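Long-range contact in beta-ketoacyl-[acyl-carrier-protein] synthase FabY (Pseudomonas aeruginosa, PDB 4CW4), which catalyses the condensation of acetyl-CoA with malonyl-ACP to form acetoacetyl-ACP, the primer with which fatty acid synthesis begins: residues D160-Q172 and I322-E334. Sequence-based numbering, arbitrary orientation.
Sequences DSYRALTVKSAGQ and IEGYSAMGALATE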
loop_
_atom_site.group_PDB
_atom_site.type_symbol
_atom_site.label_atom_id
_atom_site.label_comp_id
_atom_site.label_asym_id
_atom_site.label_seq_id
_atom_site.Cartn_x
_atom_site.Cartn_y
_atom_site.Cartn_z
ATOM N N ASP A 160 -32.391 -3.830 -11.583
ATOM C CA ASP A 160 -31.295 -4.521 -12.239
ATOM C C ASP A 160 -31.320 -4.235 -13.722
ATOM O O ASP A 160 -32.373 -4.297 -14.363
ATOM C CB ASP A 160 -31.394 -6.019 -12.003
ATOM C CG ASP A 160 -31.381 -6.361 -10.545
ATOM O OD1 ASP A 160 -30.459 -5.911 -9.841
ATOM O OD2 ASP A 160 -32.343 -6.998 -10.084
ATOM N N SER A 161 -30.147 -3.944 -14.262
ATOM C CA SER A 161 -29.991 -3.723 -15.688
ATOM C C SER A 161 -28.599 -4.191 -16.113
ATOM O O SER A 161 -27.743 -4.430 -15.271
ATOM C CB SER A 161 -30.187 -2.246 -16.012
ATOM O OG SER A 161 -30.423 -2.039 -17.400
ATOM N N TYR A 162 -28.403 -4.347 -17.418
ATOM C CA TYR A 162 -27.165 -4.878 -17.972
ATOM C C TYR A 162 -26.628 -3.981 -19.062
ATOM O O TYR A 162 -27.375 -3.505 -19.915
ATOM C CB TYR A 162 -27.395 -6.314 -18.459
ATOM C CG TYR A 162 -27.776 -7.171 -17.290
ATOM C CD1 TYR A 162 -29.099 -7.292 -16.885
ATOM C CD2 TYR A 162 -26.795 -7.793 -16.528
ATOM C CE1 TYR A 162 -29.430 -8.025 -15.757
ATOM C CE2 TYR A 162 -27.120 -8.533 -15.410
ATOM C CZ TYR A 162 -28.434 -8.649 -15.029
ATOM O OH TYR A 162 -28.754 -9.393 -13.907
ATOM N N ARG A 163 -25.319 -3.747 -19.034
ATOM C CA ARG A 163 -24.698 -2.866 -20.015
ATOM C C ARG A 163 -23.432 -3.478 -20.577
ATOM O O ARG A 163 -22.870 -4.409 -20.009
ATOM C CB ARG A 163 -24.393 -1.496 -19.402
ATOM C CG ARG A 163 -23.335 -1.539 -18.292
ATOM C CD ARG A 163 -23.121 -0.183 -17.654
ATOM N NE ARG A 163 -22.622 0.779 -18.637
ATOM C CZ ARG A 163 -21.344 0.941 -18.965
ATOM N NH1 ARG A 163 -20.395 0.231 -18.371
ATOM N NH2 ARG A 163 -21.019 1.826 -19.894
ATOM N N ALA A 164 -22.987 -2.927 -21.696
ATOM C CA ALA A 164 -21.752 -3.365 -22.319
ATOM C C ALA A 164 -20.615 -2.447 -21.889
ATOM O O ALA A 164 -20.797 -1.245 -21.756
ATOM C CB ALA A 164 -21.887 -3.366 -23.813
ATOM N N LEU A 165 -19.452 -3.039 -21.652
ATOM C CA LEU A 165 -18.233 -2.267 -21.419
ATOM C C LEU A 165 -17.649 -1.888 -22.773
ATOM O O LEU A 165 -17.782 -2.624 -23.748
ATOM C CB LEU A 165 -17.213 -3.106 -20.649
ATOM C CG LEU A 165 -17.604 -3.640 -19.270
ATOM C CD1 LEU A 165 -16.537 -4.581 -18.736
ATOM C CD2 LEU A 165 -17.796 -2.491 -18.296
ATOM N N THR A 166 -16.988 -0.744 -22.848
ATOM C CA THR A 166 -16.319 -0.366 -24.094
ATOM C C THR A 166 -15.052 -1.198 -24.348
ATOM O O THR A 166 -14.564 -1.249 -25.461
ATOM C CB THR A 166 -15.928 1.110 -24.094
ATOM O OG1 THR A 166 -15.005 1.335 -23.032
ATOM C CG2 THR A 166 -17.173 2.000 -23.927
ATOM N N VAL A 167 -14.533 -1.825 -23.297
ATOM C CA VAL A 167 -13.326 -2.651 -23.335
ATOM C C VAL A 167 -13.738 -4.115 -23.301
ATOM O O VAL A 167 -14.584 -4.498 -22.490
ATOM C CB VAL A 167 -12.443 -2.314 -22.106
ATOM C CG1 VAL A 167 -11.307 -3.314 -21.916
ATOM C CG2 VAL A 167 -11.908 -0.893 -22.248
ATOM N N LYS A 168 -13.155 -4.930 -24.178
ATOM C CA LYS A 168 -13.566 -6.331 -24.291
ATOM C C LYS A 168 -12.431 -7.315 -24.018
ATOM O O LYS A 168 -12.654 -8.512 -24.130
ATOM C CB LYS A 168 -14.119 -6.655 -25.695
ATOM C CG LYS A 168 -15.131 -5.660 -26.281
ATOM C CD LYS A 168 -16.448 -5.654 -25.561
ATOM C CE LYS A 168 -17.420 -4.660 -26.211
ATOM N NZ LYS A 168 -18.667 -4.589 -25.436
ATOM N N SER A 169 -11.231 -6.816 -23.707
ATOM C CA SER A 169 -10.032 -7.650 -23.665
ATOM C C SER A 169 -9.241 -7.510 -22.369
ATOM O O SER A 169 -9.334 -6.508 -21.693
ATOM C CB SER A 169 -9.138 -7.329 -24.862
ATOM O OG SER A 169 -9.038 -5.931 -25.053
ATOM N N ALA A 170 -8.480 -8.543 -22.039
ATOM C CA ALA A 170 -7.652 -8.573 -20.828
ATOM C C ALA A 170 -6.606 -9.666 -20.911
ATOM O O ALA A 170 -6.775 -10.633 -21.663
ATOM C CB ALA A 170 -8.513 -8.802 -19.607
ATOM N N GLY A 171 -5.542 -9.514 -20.122
ATOM C CA GLY A 171 -4.574 -10.585 -19.915
ATOM C C GLY A 171 -5.048 -11.502 -18.809
ATOM O O GLY A 171 -5.065 -11.123 -17.647
ATOM N N GLN A 172 -5.434 -12.714 -19.200
ATOM C CA GLN A 172 -6.116 -13.682 -18.336
ATOM C C GLN A 172 -5.284 -14.928 -18.153
ATOM O O GLN A 172 -4.660 -15.384 -19.115
ATOM C CB GLN A 172 -7.447 -14.071 -18.994
ATOM C CG GLN A 172 -8.435 -12.911 -19.092
ATOM C CD GLN A 172 -9.432 -13.099 -20.209
ATOM O OE1 GLN A 172 -10.458 -13.758 -20.037
ATOM N NE2 GLN A 172 -9.145 -12.515 -21.362
ATOM N N ILE A 322 -12.328 -2.001 -14.781
ATOM C CA ILE A 322 -12.317 -1.726 -16.199
ATOM C C ILE A 322 -12.974 -0.373 -16.468
ATOM O O ILE A 322 -12.421 0.455 -17.197
ATOM C CB ILE A 322 -12.992 -2.859 -17.011
ATOM C CG1 ILE A 322 -12.191 -4.164 -16.885
ATOM C CG2 ILE A 322 -13.142 -2.452 -18.470
ATOM C CD1 ILE A 322 -12.946 -5.388 -17.384
ATOM N N GLU A 323 -14.143 -0.130 -15.879
ATOM C CA GLU A 323 -14.789 1.160 -16.077
ATOM C C GLU A 323 -13.979 2.317 -15.510
ATOM O O GLU A 323 -13.931 3.384 -16.112
ATOM C CB GLU A 323 -16.215 1.183 -15.533
ATOM C CG GLU A 323 -16.916 2.491 -15.900
ATOM C CD GLU A 323 -18.343 2.625 -15.425
ATOM O OE1 GLU A 323 -18.937 1.650 -14.929
ATOM O OE2 GLU A 323 -18.886 3.741 -15.574
ATOM N N GLY A 324 -13.344 2.105 -14.361
ATOM C CA GLY A 324 -12.534 3.150 -13.729
ATOM C C GLY A 324 -11.365 3.601 -14.604
ATOM O O GLY A 324 -11.103 4.796 -14.756
ATOM N N TYR A 325 -10.646 2.641 -15.178
ATOM C CA TYR A 325 -9.572 2.981 -16.098
ATOM C C TYR A 325 -10.077 3.543 -17.430
ATOM O O TYR A 325 -9.481 4.460 -17.983
ATOM C CB TYR A 325 -8.641 1.797 -16.326
ATOM C CG TYR A 325 -7.684 1.523 -15.187
ATOM C CD1 TYR A 325 -6.616 2.362 -14.937
ATOM C CD2 TYR A 325 -7.850 0.422 -14.372
ATOM C CE1 TYR A 325 -5.727 2.108 -13.901
ATOM C CE2 TYR A 325 -6.963 0.146 -13.344
ATOM C CZ TYR A 325 -5.912 1.003 -13.104
ATOM O OH TYR A 325 -5.036 0.761 -12.074
ATOM N N SER A 326 -11.175 2.990 -17.931
ATOM C CA SER A 326 -11.788 3.497 -19.149
ATOM C C SER A 326 -12.186 4.962 -18.977
ATOM O O SER A 326 -11.982 5.778 -19.870
ATOM C CB SER A 326 -13.008 2.656 -19.526
ATOM O OG SER A 326 -12.637 1.327 -19.836
ATOM N N ALA A 327 -12.735 5.289 -17.814
ATOM C CA ALA A 327 -13.214 6.647 -17.534
ATOM C C ALA A 327 -12.080 7.671 -17.653
ATOM O O ALA A 327 -12.323 8.840 -17.937
ATOM C CB ALA A 327 -13.862 6.731 -16.149
ATOM N N MET A 328 -10.848 7.221 -17.440
ATOM C CA MET A 328 -9.651 8.025 -17.670
ATOM C C MET A 328 -9.157 8.012 -19.110
ATOM O O MET A 328 -8.199 8.709 -19.440
ATOM C CB MET A 328 -8.490 7.471 -16.861
ATOM C CG MET A 328 -8.757 7.237 -15.414
ATOM S SD MET A 328 -7.290 6.583 -14.614
ATOM C CE MET A 328 -6.146 7.954 -14.785
ATOM N N GLY A 329 -9.762 7.198 -19.962
ATOM C CA GLY A 329 -9.267 7.030 -21.317
ATOM C C GLY A 329 -7.987 6.220 -21.394
ATOM O O GLY A 329 -7.261 6.317 -22.373
ATOM N N ALA A 330 -7.713 5.407 -20.377
ATOM C CA ALA A 330 -6.432 4.695 -20.265
ATOM C C ALA A 330 -6.361 3.377 -21.007
ATOM O O ALA A 330 -5.257 2.904 -21.295
ATOM C CB ALA A 330 -6.102 4.461 -18.801
ATOM N N LEU A 331 -7.512 2.750 -21.272
ATOM C CA LEU A 331 -7.537 1.387 -21.821
ATOM C C LEU A 331 -7.831 1.359 -23.302
ATOM O O LEU A 331 -8.505 2.241 -23.821
ATOM C CB LEU A 331 -8.588 0.531 -21.125
ATOM C CG LEU A 331 -8.478 0.425 -19.597
ATOM C CD1 LEU A 331 -9.576 -0.490 -19.077
ATOM C CD2 LEU A 331 -7.092 -0.057 -19.156
ATOM N N ALA A 332 -7.330 0.321 -23.970
ATOM C CA ALA A 332 -7.684 0.058 -25.362
ATOM C C ALA A 332 -9.128 -0.422 -25.433
ATOM O O ALA A 332 -9.465 -1.468 -24.889
ATOM C CB ALA A 332 -6.777 -1.001 -25.936
ATOM N N THR A 333 -9.969 0.332 -26.130
ATOM C CA THR A 333 -11.368 -0.054 -26.312
ATOM C C THR A 333 -11.564 -0.767 -27.649
ATOM O O THR A 333 -10.716 -0.698 -28.536
ATOM C CB THR A 333 -12.266 1.179 -26.332
ATOM O OG1 THR A 333 -11.990 1.941 -27.508
ATOM C CG2 THR A 333 -12.057 2.042 -25.084
ATOM N N GLU A 334 -12.681 -1.464 -27.795
ATOM C CA GLU A 334 -13.012 -2.041 -29.087
ATOM C C GLU A 334 -13.036 -0.966 -30.180
ATOM O O GLU A 334 -12.480 -1.154 -31.258
ATOM C CB GLU A 334 -14.347 -2.776 -29.021
ATOM C CG GLU A 334 -14.810 -3.365 -30.346
ATOM C CD GLU A 334 -16.019 -4.255 -30.164
ATOM O OE1 GLU A 334 -17.061 -3.753 -29.674
ATOM O OE2 GLU A 334 -15.929 -5.452 -30.512
HETATM O O HOH W 1 -20.144 -0.795 -15.832
HETATM O O HOH W 2 -15.045 0.047 -20.437
HETATM O O HOH W 3 -10.851 -3.893 -25.751
HETATM O O HOH W 4 -7.986 -3.385 -23.396
#
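Val167 presses into the angle between helix 319-327 and the loop leaving its end. CB of Val167 lies 3.7 Å from CG2 of Ile322. CG1 of Val167, turned anti to the backbone N (chi1 169°), touches that same Ile322 methyl and lies about equally far from Ala332 O. CG2 of Val167 has the most neighbours: Leu331 CB at 3.8 Å, Ala332 O and the Thr333 methyl around it, and Ser326 OG at 3.4 Å in one of the two modelled conformers of that serine. Farther along Ile322, its CD1 meets Leu165 CD1, where the two side chains cross at about a right angle.

The one direct hydrogen bond between the segments runs from Glu334 N to Thr166 O, 3.0 Å long and nearly straight at 163°. It occupies a first-turn N-H of helix 334-341, whose N-cap is Thr333, with OG1 bonded to Gly336 N. Lys168 bends at chi2 (-69°), which carries NZ back to Leu165 O at 2.7 Å; NZ also forms a salt bridge with Asp102, while its CE passes Glu334 OE1.

Water does much of the remaining polar bridging. In the same Ser326 conformer, one joins Thr166 OG1 to Ser326 OG, which donates to Ile322 O; two connect Ser169 OG with Ala332 O. Another mediates between Arg163 NH1 and Glu323 OE1, a pair 4.0 Å apart whose oxygen lies well out of the guanidinium plane, so only charge attraction acts directly. The stronger partner of Glu323 is Arg245 of the second subunit, placing this edge at the dimer interface.

Helix 319-327 ends in a Schellman motif at Gly329. Leu331's side chain lies about 7 Å from that of His477 (predicted catalytic) and 9 Å from that of Cys286 (inferred catalytic), so the loop linking helices 319-327 and 334-341 runs near the probable active site of a thiolase-like ketosynthase.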